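Local coordinates for bifunctional GH43-CE protein (Bacteroides eggerthii, PDB 6MLY), which probably acts on arabinoxylan, pairing a family 43 glycoside hydrolase, likely a beta-xylosidase, with a carbohydrate esterase in one chain, at residues G472-M477 against W519-Y524. Numbering follows the deposited sequence.
Sequences GNVLKM and WEDICY
E520 lies against V474, and the two side chains run past each other in opposite directions. The aliphatic part of E520 does the packing: its CB is 3.7 Å from CB of V474. Beyond CG the E520 chain is extended (chi2 -173°), which carries its carboxylate past the valine to the backbone at N473 and V474. There OE1 of E520 comes within 3.0 Å of the backbone N of V474. The same oxygen is 3.4 Å from CB of V474. The other oxygen, OE2, forms a salt bridge with R518, two residues earlier in the chain. That arginine probably stabilises the negative charge of E520 in this buried spot.

D521 makes the second half of the contact. Its OD2 touches two side chains of 472-477, 3.4 Å from CG1 of V474 and 3.3 Å from CE of K476. The lysine chain bends at chi2 and chi4, and this brings its end across to CB and OD2 of the aspartate. NZ of K476 is 3.5 Å from CB of D521 but 3.8 Å from OD2, a long salt bridge. The CE methylene of K476 also touches D521, so the contact is not the salt bridge alone. OD1 of D521 has a salt bridge with K563. The carboxylate thus has two lysine partners, K563 and, at longer range, K476.

The contact joins two domains. Segment 472-477 lies at the end of 469-476, an outermost strand of a sheet in the concanavalin A-like domain, next to strand 456-462. NZ of K456 in that neighbour hydrogen-bonds to the backbone O of E520 and so adds to the junction. Segment 519-524 turns a corner at D521. It pairs with strand 533-537 of the mixed sheet of the esterase part, which has an alpha/beta-hydrolase fold, while I522 and Y524 pack on helix 596-610.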
loop_
_atom_site.group_PDB
_atom_site.type_symbol
_atom_site.label_atom_id
_atom_site.label_comp_id
_atom_site.label_asym_id
_atom_site.label_seq_id
_atom_site.Cartn_x
_atom_site.Cartn_y
_atom_site.Cartn_z
ATOM N N GLY A 472 -12.066 -1.891 1.787
ATOM C CA GLY A 472 -11.661 -0.655 1.133
ATOM C C GLY A 472 -10.846 -0.918 -0.126
ATOM O O GLY A 472 -10.708 -2.088 -0.572
ATOM N N ASN A 473 -10.301 0.180 -0.690
ATOM C CA ASN A 473 -9.485 0.125 -1.911
ATOM C C ASN A 473 -8.027 -0.192 -1.539
ATOM O O ASN A 473 -7.699 -0.432 -0.364
ATOM C CB ASN A 473 -9.611 1.411 -2.740
ATOM C CG ASN A 473 -9.144 2.662 -2.022
ATOM O OD1 ASN A 473 -8.542 2.588 -0.955
ATOM N ND2 ASN A 473 -9.426 3.821 -2.595
ATOM N N VAL A 474 -7.173 -0.230 -2.568
ATOM C CA VAL A 474 -5.721 -0.335 -2.426
ATOM C C VAL A 474 -5.156 1.073 -2.207
ATOM O O VAL A 474 -5.649 2.047 -2.782
ATOM C CB VAL A 474 -5.079 -1.008 -3.658
ATOM C CG1 VAL A 474 -5.125 -0.123 -4.897
ATOM C CG2 VAL A 474 -3.651 -1.446 -3.389
ATOM N N LEU A 475 -4.114 1.158 -1.372
ATOM C CA LEU A 475 -3.367 2.393 -1.148
ATOM C C LEU A 475 -2.153 2.422 -2.084
ATOM O O LEU A 475 -1.150 1.750 -1.816
ATOM C CB LEU A 475 -2.927 2.458 0.318
ATOM C CG LEU A 475 -2.098 3.684 0.699
ATOM C CD1 LEU A 475 -2.967 4.931 0.703
ATOM C CD2 LEU A 475 -1.418 3.493 2.046
ATOM N N LYS A 476 -2.250 3.198 -3.171
ATOM C CA LYS A 476 -1.114 3.422 -4.076
ATOM C C LYS A 476 -0.083 4.313 -3.372
ATOM O O LYS A 476 -0.110 5.536 -3.511
ATOM C CB LYS A 476 -1.562 4.049 -5.402
ATOM C CG LYS A 476 -2.383 3.145 -6.312
ATOM C CD LYS A 476 -1.767 1.780 -6.543
ATOM C CE LYS A 476 -2.413 1.022 -7.685
ATOM N NZ LYS A 476 -2.047 1.579 -9.010
ATOM N N MET A 477 0.814 3.672 -2.613
ATOM C CA MET A 477 1.855 4.349 -1.853
ATOM C C MET A 477 2.736 5.163 -2.811
ATOM O O MET A 477 3.128 4.660 -3.863
ATOM C CB MET A 477 2.729 3.331 -1.107
ATOM C CG MET A 477 2.020 2.633 0.040
ATOM S SD MET A 477 2.845 1.069 0.524
ATOM C CE MET A 477 2.609 1.177 2.321
ATOM N N TRP A 519 -4.668 -8.698 -5.563
ATOM C CA TRP A 519 -3.960 -7.797 -6.455
ATOM C C TRP A 519 -4.973 -6.792 -6.999
ATOM O O TRP A 519 -5.919 -7.190 -7.666
ATOM C CB TRP A 519 -3.293 -8.549 -7.612
ATOM C CG TRP A 519 -2.386 -9.671 -7.222
ATOM C CD1 TRP A 519 -1.024 -9.641 -7.179
ATOM C CD2 TRP A 519 -2.770 -11.013 -6.870
ATOM N NE1 TRP A 519 -0.533 -10.864 -6.807
ATOM C CE2 TRP A 519 -1.580 -11.727 -6.613
ATOM C CE3 TRP A 519 -3.996 -11.679 -6.744
ATOM C CZ2 TRP A 519 -1.582 -13.068 -6.230
ATOM C CZ3 TRP A 519 -3.999 -13.006 -6.369
ATOM C CH2 TRP A 519 -2.806 -13.688 -6.117
ATOM N N GLU A 520 -4.780 -5.506 -6.706
ATOM C CA GLU A 520 -5.668 -4.472 -7.225
ATOM C C GLU A 520 -4.923 -3.644 -8.278
ATOM O O GLU A 520 -3.705 -3.728 -8.391
ATOM C CB GLU A 520 -6.204 -3.604 -6.088
ATOM C CG GLU A 520 -7.127 -4.358 -5.145
ATOM C CD GLU A 520 -7.819 -3.499 -4.091
ATOM O OE1 GLU A 520 -8.170 -2.340 -4.407
ATOM O OE2 GLU A 520 -7.996 -3.990 -2.949
ATOM N N ASP A 521 -5.691 -2.861 -9.044
ATOM C CA ASP A 521 -5.195 -1.995 -10.114
ATOM C C ASP A 521 -4.150 -2.737 -10.960
ATOM O O ASP A 521 -3.035 -2.252 -11.143
ATOM C CB ASP A 521 -4.654 -0.680 -9.543
ATOM C CG ASP A 521 -5.737 0.325 -9.183
ATOM O OD1 ASP A 521 -6.636 0.538 -10.017
ATOM O OD2 ASP A 521 -5.669 0.895 -8.075
ATOM N N ILE A 522 -4.529 -3.915 -11.466
ATOM C CA ILE A 522 -3.753 -4.655 -12.459
ATOM C C ILE A 522 -4.254 -4.225 -13.842
ATOM O O ILE A 522 -5.458 -4.117 -14.052
ATOM C CB ILE A 522 -3.890 -6.180 -12.251
ATOM C CG1 ILE A 522 -3.299 -6.642 -10.914
ATOM C CG2 ILE A 522 -3.296 -6.949 -13.424
ATOM C CD1 ILE A 522 -1.797 -6.825 -10.921
ATOM N N CYS A 523 -3.321 -3.981 -14.769
ATOM C CA CYS A 523 -3.636 -3.602 -16.152
ATOM C C CYS A 523 -3.828 -4.875 -16.990
ATOM O O CYS A 523 -2.929 -5.708 -17.068
ATOM C CB CYS A 523 -2.531 -2.737 -16.751
ATOM S SG CYS A 523 -1.680 -1.682 -15.545
ATOM N N TYR A 524 -5.007 -5.027 -17.604
ATOM C CA TYR A 524 -5.310 -6.229 -18.407
ATOM C C TYR A 524 -5.014 -5.969 -19.891
ATOM O O TYR A 524 -4.865 -6.917 -20.664
ATOM C CB TYR A 524 -6.733 -6.732 -18.145
ATOM C CG TYR A 524 -7.851 -5.763 -18.432
ATOM C CD1 TYR A 524 -8.283 -5.530 -19.727
ATOM C CD2 TYR A 524 -8.513 -5.114 -17.402
ATOM C CE1 TYR A 524 -9.325 -4.657 -19.995
ATOM C CE2 TYR A 524 -9.563 -4.245 -17.653
ATOM C CZ TYR A 524 -9.972 -4.014 -18.954
ATOM O OH TYR A 524 -11.003 -3.153 -19.202
#